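PDB 3P1Z: putative uncharacterized protein from Aeropyrum pernix, which is uncharacterised but probably belongs to the tRNA-intron endonuclease family, which binds precursor tRNA and cleaves at its introns. Local coordinates for residues P49-A52 against A53-S57; S82-T85 against A86-Y89. All blocks are in the same frame, centred on the assembly; numbering follows the deposited sequence.

Contact 1. Residues P49-A52 against A53-S57; sequences PLEA and AYQAS
Glu-51 runs alongside the Tyr-54 side chain in the same direction and brings OE2 to the ring edge in the plane of the ring, 3.4 Å from Tyr-54 CD2. The carboxylate is turned by 74° against the ring, so the two flat groups meet without stacking. Two torsions bring it there: CG stands opposite the backbone N (chi1 -162°), and a bend at chi2 then carries the carboxylate forward beside Tyr-54 and Gln-55. Its charge is answered outside the turn, OE2 by a salt bridge to Arg-93 and OE1 probably by a hydrogen bond with the Tyr-89 hydroxyl. All this takes place on helix 49-57, part of the SEN2-like N-terminal region, where the backbone N-H of each residue from Ala-53 to Ala-56 bonds to the carbonyl four places earlier. Ala-53 CB sits 3.6 Å from Leu-50 O, with its methyl turned against Ile-76 of helix 68-79. Gln-55 drapes CG over Glu-51 O, at 3.3 Å, and, bent at chi2, sets NE2 3.5 Å from Glu-51 OE2, the amide and carboxylate planes 75° apart. Replacing Gln-55 by an alanine would probably open a gap beside the Glu-51 carboxylate and leave Tyr-32 and Arg-58 without the amide oxygen that they hold weakly. Three residues past Tyr-54, Ser-57 OG bonds to Tyr-54 O at 2.9 Å, on a lone pair in the carbonyl plane.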
ATOM      1  N   PRO A  49      31.934  18.662  -5.973  1.00 59.36           N
ATOM      2  CA  PRO A  49      30.689  19.350  -6.329  1.00 58.24           C
ATOM      3  C   PRO A  49      29.594  19.275  -5.272  1.00 59.41           C
ATOM      4  O   PRO A  49      28.890  20.258  -5.059  1.00 63.13           O
ATOM      5  CB  PRO A  49      30.244  18.619  -7.599  1.00 58.28           C
ATOM      6  CG  PRO A  49      31.492  18.170  -8.218  1.00 54.11           C
ATOM      7  CD  PRO A  49      32.416  17.820  -7.082  1.00 59.89           C
ATOM      8  N   LEU A  50      29.428  18.127  -4.632  1.00 57.08           N
ATOM      9  CA  LEU A  50      28.396  18.032  -3.619  1.00 58.98           C
ATOM     10  C   LEU A  50      28.892  18.726  -2.371  1.00 60.51           C
ATOM     11  O   LEU A  50      28.168  19.511  -1.767  1.00 66.99           O
ATOM     12  CB  LEU A  50      28.002  16.578  -3.341  1.00 64.43           C
ATOM     13  CG  LEU A  50      27.390  15.820  -4.534  1.00 62.85           C
ATOM     14  CD1 LEU A  50      27.562  14.332  -4.366  1.00 59.01           C
ATOM     15  CD2 LEU A  50      25.922  16.173  -4.789  1.00 58.14           C
ATOM     16  N   GLU A  51      30.133  18.463  -1.986  1.00 60.69           N
ATOM     17  CA  GLU A  51      30.676  19.139  -0.822  1.00 62.30           C
ATOM     18  C   GLU A  51      30.579  20.655  -1.016  1.00 61.77           C
ATOM     19  O   GLU A  51      30.433  21.418  -0.060  1.00 63.44           O
ATOM     20  CB  GLU A  51      32.111  18.701  -0.555  1.00 55.67           C
ATOM     21  CG  GLU A  51      32.555  19.029   0.851  1.00 61.93           C
ATOM     22  CD  GLU A  51      31.591  18.511   1.900  1.00 60.40           C
ATOM     23  OE1 GLU A  51      30.947  17.475   1.649  1.00 62.44           O
ATOM     24  OE2 GLU A  51      31.480  19.135   2.975  1.00 54.46           O
ATOM     25  N   ALA A  52      30.617  21.066  -2.278  1.00 58.78           N
ATOM     26  CA  ALA A  52      30.644  22.467  -2.669  1.00 59.31           C
ATOM     27  C   ALA A  52      29.254  23.071  -2.610  1.00 61.97           C
ATOM     28  O   ALA A  52      29.071  24.228  -2.228  1.00 59.02           O
ATOM     29  CB  ALA A  52      31.217  22.593  -4.074  1.00 59.66           C
ATOM     30  N   ALA A  53      28.276  22.273  -3.019  1.00 63.14           N
ATOM     31  CA  ALA A  53      26.882  22.651  -2.874  1.00 66.54           C
ATOM     32  C   ALA A  53      26.548  22.683  -1.388  1.00 66.56           C
ATOM     33  O   ALA A  53      25.799  23.550  -0.940  1.00 67.31           O
ATOM     34  CB  ALA A  53      25.973  21.679  -3.606  1.00 65.23           C
ATOM     35  N   TYR A  54      27.119  21.748  -0.625  1.00 64.32           N
ATOM     36  CA  TYR A  54      26.810  21.652   0.798  1.00 62.17           C
ATOM     37  C   TYR A  54      27.295  22.870   1.534  1.00 68.31           C
ATOM     38  O   TYR A  54      26.509  23.584   2.156  1.00 71.55           O
ATOM     39  CB  TYR A  54      27.455  20.432   1.445  1.00 57.20           C
ATOM     40  CG  TYR A  54      27.273  20.414   2.952  1.00 58.24           C
ATOM     41  CD1 TYR A  54      26.060  20.768   3.519  1.00 55.88           C
ATOM     42  CD2 TYR A  54      28.307  20.035   3.803  1.00 56.50           C
ATOM     43  CE1 TYR A  54      25.881  20.748   4.885  1.00 57.80           C
ATOM     44  CE2 TYR A  54      28.133  20.010   5.170  1.00 55.04           C
ATOM     45  CZ  TYR A  54      26.916  20.362   5.707  1.00 61.34           C
ATOM     46  OH  TYR A  54      26.728  20.340   7.077  1.00 66.22           O
ATOM     47  N   GLN A  55      28.605  23.092   1.476  1.00 70.08           N
ATOM     48  CA  GLN A  55      29.216  24.174   2.235  1.00 70.16           C
ATOM     49  C   GLN A  55      28.601  25.526   1.820  1.00 69.02           C
ATOM     50  O   GLN A  55      28.541  26.456   2.616  1.00 70.70           O
ATOM     51  CB  GLN A  55      30.749  24.127   2.131  1.00 63.39           C
ATOM     52  CG  GLN A  55      31.381  22.868   2.771  1.00 60.64           C
ATOM     53  CD  GLN A  55      31.534  22.964   4.294  1.00 60.57           C
ATOM     54  OE1 GLN A  55      31.032  23.893   4.924  1.00 74.18           O
ATOM     55  NE2 GLN A  55      32.238  22.012   4.880  1.00 51.76           N
ATOM     56  N   ALA A  56      28.100  25.614   0.589  1.00 63.32           N
ATOM     57  CA  ALA A  56      27.265  26.746   0.207  1.00 65.38           C
ATOM     58  C   ALA A  56      26.047  26.861   1.140  1.00 69.14           C
ATOM     59  O   ALA A  56      25.873  27.871   1.822  1.00 72.57           O
ATOM     60  CB  ALA A  56      26.835  26.632  -1.256  1.00 64.21           C
ATOM     61  N   SER A  57      25.236  25.804   1.190  1.00 69.63           N
ATOM     62  CA  SER A  57      23.988  25.768   1.967  1.00 70.54           C
ATOM     63  C   SER A  57      24.127  25.927   3.493  1.00 69.34           C
ATOM     64  O   SER A  57      23.123  25.999   4.209  1.00 65.54           O
ATOM     65  CB  SER A  57      23.208  24.480   1.657  1.00 68.30           C
ATOM     66  OG  SER A  57      23.637  23.391   2.464  1.00 67.06           O
TER

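Contact 2. Residues S82-T85 against A86-Y89; sequences SLDT and ALVY
Leu-87 folds back on the preceding turn, its CD1 lying 4.3 Å from Leu-83 CG, and this apolar pair marks the close-packed flank of the first turns of helix 83-95. With CG on the side of the backbone N (chi1 -69°), the Leu-87 branch runs back over the Leu-83 carbonyl and crosses Asp-84, whose OD1 stands 4.0 Å from Leu-87 CD1. Farther round, Val-88 sets CG2 3.4 Å from Asp-84 O, and its side chain packs on Val-121 and Val-152 of the C-terminal sheet. Ala-86, Leu-83 and Leu-87 turn instead to helix 68-79, where Ile-76 and Trp-69 receive them; Leu-83 and Leu-87 also touch a neighbouring chain.

The opposite character appears at the start of the helix. Ser-82 is exposed at the N-cap position, and its OG donates to Thr-85 OG1 at 3.0 Å, a link between hydroxyls at the more exposed start of the helix. The Ser-82 carbonyl is well used all the same: Ala-86 N meets it at 3.0 Å with an N-H...O angle of 170°. Leu-87 N bonds to Leu-83 O and makes a second, weak bond to Asp-84 O, which also takes a straight bond from Val-88 N.

Asp-84 is buried, yet both its carboxylate oxygens are engaged: OD2 with Ser-123 and OD1 in a salt bridge to a basic side chain of another chain. Paired in this way, the carboxylate is likely to stay ionised despite its burial, and the first turn of the helix doubles as part of an interface in the assembly.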
ATOM      1  N   SER A  82      22.090  16.163  -8.977  1.00 63.27           N
ATOM      2  CA  SER A  82      20.707  15.782  -8.700  1.00 62.94           C
ATOM      3  C   SER A  82      20.237  16.325  -7.359  1.00 61.55           C
ATOM      4  O   SER A  82      20.789  15.976  -6.302  1.00 57.33           O
ATOM      5  CB  SER A  82      20.531  14.261  -8.697  1.00 60.61           C
ATOM      6  OG  SER A  82      19.430  13.899  -7.870  1.00 61.06           O
ATOM      7  N   LEU A  83      19.199  17.155  -7.416  1.00 54.74           N
ATOM      8  CA  LEU A  83      18.642  17.794  -6.235  1.00 57.28           C
ATOM      9  C   LEU A  83      18.382  16.859  -5.048  1.00 58.09           C
ATOM     10  O   LEU A  83      18.624  17.234  -3.898  1.00 61.39           O
ATOM     11  CB  LEU A  83      17.356  18.532  -6.574  1.00 54.92           C
ATOM     12  CG  LEU A  83      16.877  19.282  -5.335  1.00 50.45           C
ATOM     13  CD1 LEU A  83      17.987  20.198  -4.865  1.00 56.80           C
ATOM     14  CD2 LEU A  83      15.620  20.051  -5.652  1.00 50.30           C
ATOM     15  N   ASP A  84      17.894  15.653  -5.307  1.00 50.68           N
ATOM     16  CA  ASP A  84      17.656  14.729  -4.205  1.00 47.69           C
ATOM     17  C   ASP A  84      18.946  14.162  -3.615  1.00 48.65           C
ATOM     18  O   ASP A  84      19.109  14.174  -2.403  1.00 48.43           O
ATOM     19  CB  ASP A  84      16.709  13.609  -4.617  1.00 43.94           C
ATOM     20  CG  ASP A  84      15.287  14.075  -4.780  1.00 42.97           C
ATOM     21  OD1 ASP A  84      14.887  15.074  -4.141  1.00 43.94           O
ATOM     22  OD2 ASP A  84      14.559  13.421  -5.547  1.00 41.92           O
ATOM     23  N   THR A  85      19.852  13.669  -4.464  1.00 48.06           N
ATOM     24  CA  THR A  85      21.152  13.149  -4.006  1.00 47.26           C
ATOM     25  C   THR A  85      21.824  14.152  -3.077  1.00 51.38           C
ATOM     26  O   THR A  85      22.359  13.790  -2.029  1.00 49.47           O
ATOM     27  CB  THR A  85      22.144  12.920  -5.170  1.00 50.57           C
ATOM     28  OG1 THR A  85      21.478  12.364  -6.307  1.00 48.35           O
ATOM     29  CG2 THR A  85      23.268  12.009  -4.746  1.00 38.99           C
ATOM     30  N   ALA A  86      21.808  15.414  -3.506  1.00 56.36           N
ATOM     31  CA  ALA A  86      22.398  16.544  -2.785  1.00 56.42           C
ATOM     32  C   ALA A  86      21.770  16.712  -1.411  1.00 55.09           C
ATOM     33  O   ALA A  86      22.445  17.035  -0.430  1.00 50.73           O
ATOM     34  CB  ALA A  86      22.210  17.817  -3.586  1.00 49.73           C
ATOM     35  N   LEU A  87      20.456  16.521  -1.366  1.00 56.89           N
ATOM     36  CA  LEU A  87      19.710  16.603  -0.122  1.00 55.59           C
ATOM     37  C   LEU A  87      20.137  15.475   0.812  1.00 54.29           C
ATOM     38  O   LEU A  87      20.468  15.737   1.972  1.00 57.39           O
ATOM     39  CB  LEU A  87      18.194  16.586  -0.380  1.00 52.24           C
ATOM     40  CG  LEU A  87      17.641  17.850  -1.054  1.00 56.34           C
ATOM     41  CD1 LEU A  87      16.154  17.729  -1.433  1.00 52.19           C
ATOM     42  CD2 LEU A  87      17.882  19.059  -0.155  1.00 54.45           C
ATOM     43  N   VAL A  88      20.160  14.237   0.305  1.00 46.74           N
ATOM     44  CA  VAL A  88      20.525  13.074   1.120  1.00 49.15           C
ATOM     45  C   VAL A  88      21.947  13.204   1.591  1.00 54.97           C
ATOM     46  O   VAL A  88      22.329  12.667   2.635  1.00 54.46           O
ATOM     47  CB  VAL A  88      20.457  11.754   0.331  1.00 48.61           C
ATOM     48  CG1 VAL A  88      20.828  10.591   1.235  1.00 40.57           C
ATOM     49  CG2 VAL A  88      19.081  11.560  -0.266  1.00 48.53           C
ATOM     50  N   TYR A  89      22.727  13.901   0.776  1.00 53.13           N
ATOM     51  CA  TYR A  89      24.109  14.208   1.076  1.00 55.78           C
ATOM     52  C   TYR A  89      24.143  15.185   2.230  1.00 57.45           C
ATOM     53  O   TYR A  89      24.755  14.914   3.261  1.00 60.01           O
ATOM     54  CB  TYR A  89      24.752  14.846  -0.144  1.00 54.44           C
ATOM     55  CG  TYR A  89      26.229  15.070  -0.030  1.00 56.24           C
ATOM     56  CD1 TYR A  89      27.118  14.239  -0.692  1.00 62.27           C
ATOM     57  CD2 TYR A  89      26.742  16.116   0.723  1.00 57.29           C
ATOM     58  CE1 TYR A  89      28.483  14.440  -0.608  1.00 61.38           C
ATOM     59  CE2 TYR A  89      28.104  16.322   0.813  1.00 59.75           C
ATOM     60  CZ  TYR A  89      28.967  15.476   0.147  1.00 62.13           C
ATOM     61  OH  TYR A  89      30.323  15.649   0.221  1.00 64.73           O
TER

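In the fold
Contact 1 comes first along the chain, on helix 49-57 of the SEN2-like N-terminal region; contact 2 follows on helix 83-95, at the start of the catalytic-type C-terminal region, with helix 68-79 between them in sequence. Their centres are about 11 Å apart, and the two helices touch directly: Leu-50 CB lies 3.5 Å from Tyr-89 CE1, and Leu-50 CD2 packs on Ala-86. Helix 68-79 borders both contacts, while the far flank of helix 83-95 rests on the five-stranded mixed sheet. Helix 83-95 therefore lies between the helices of the N-terminal part and the C-terminal sheet, and the two contacts together describe one junction between the family regions.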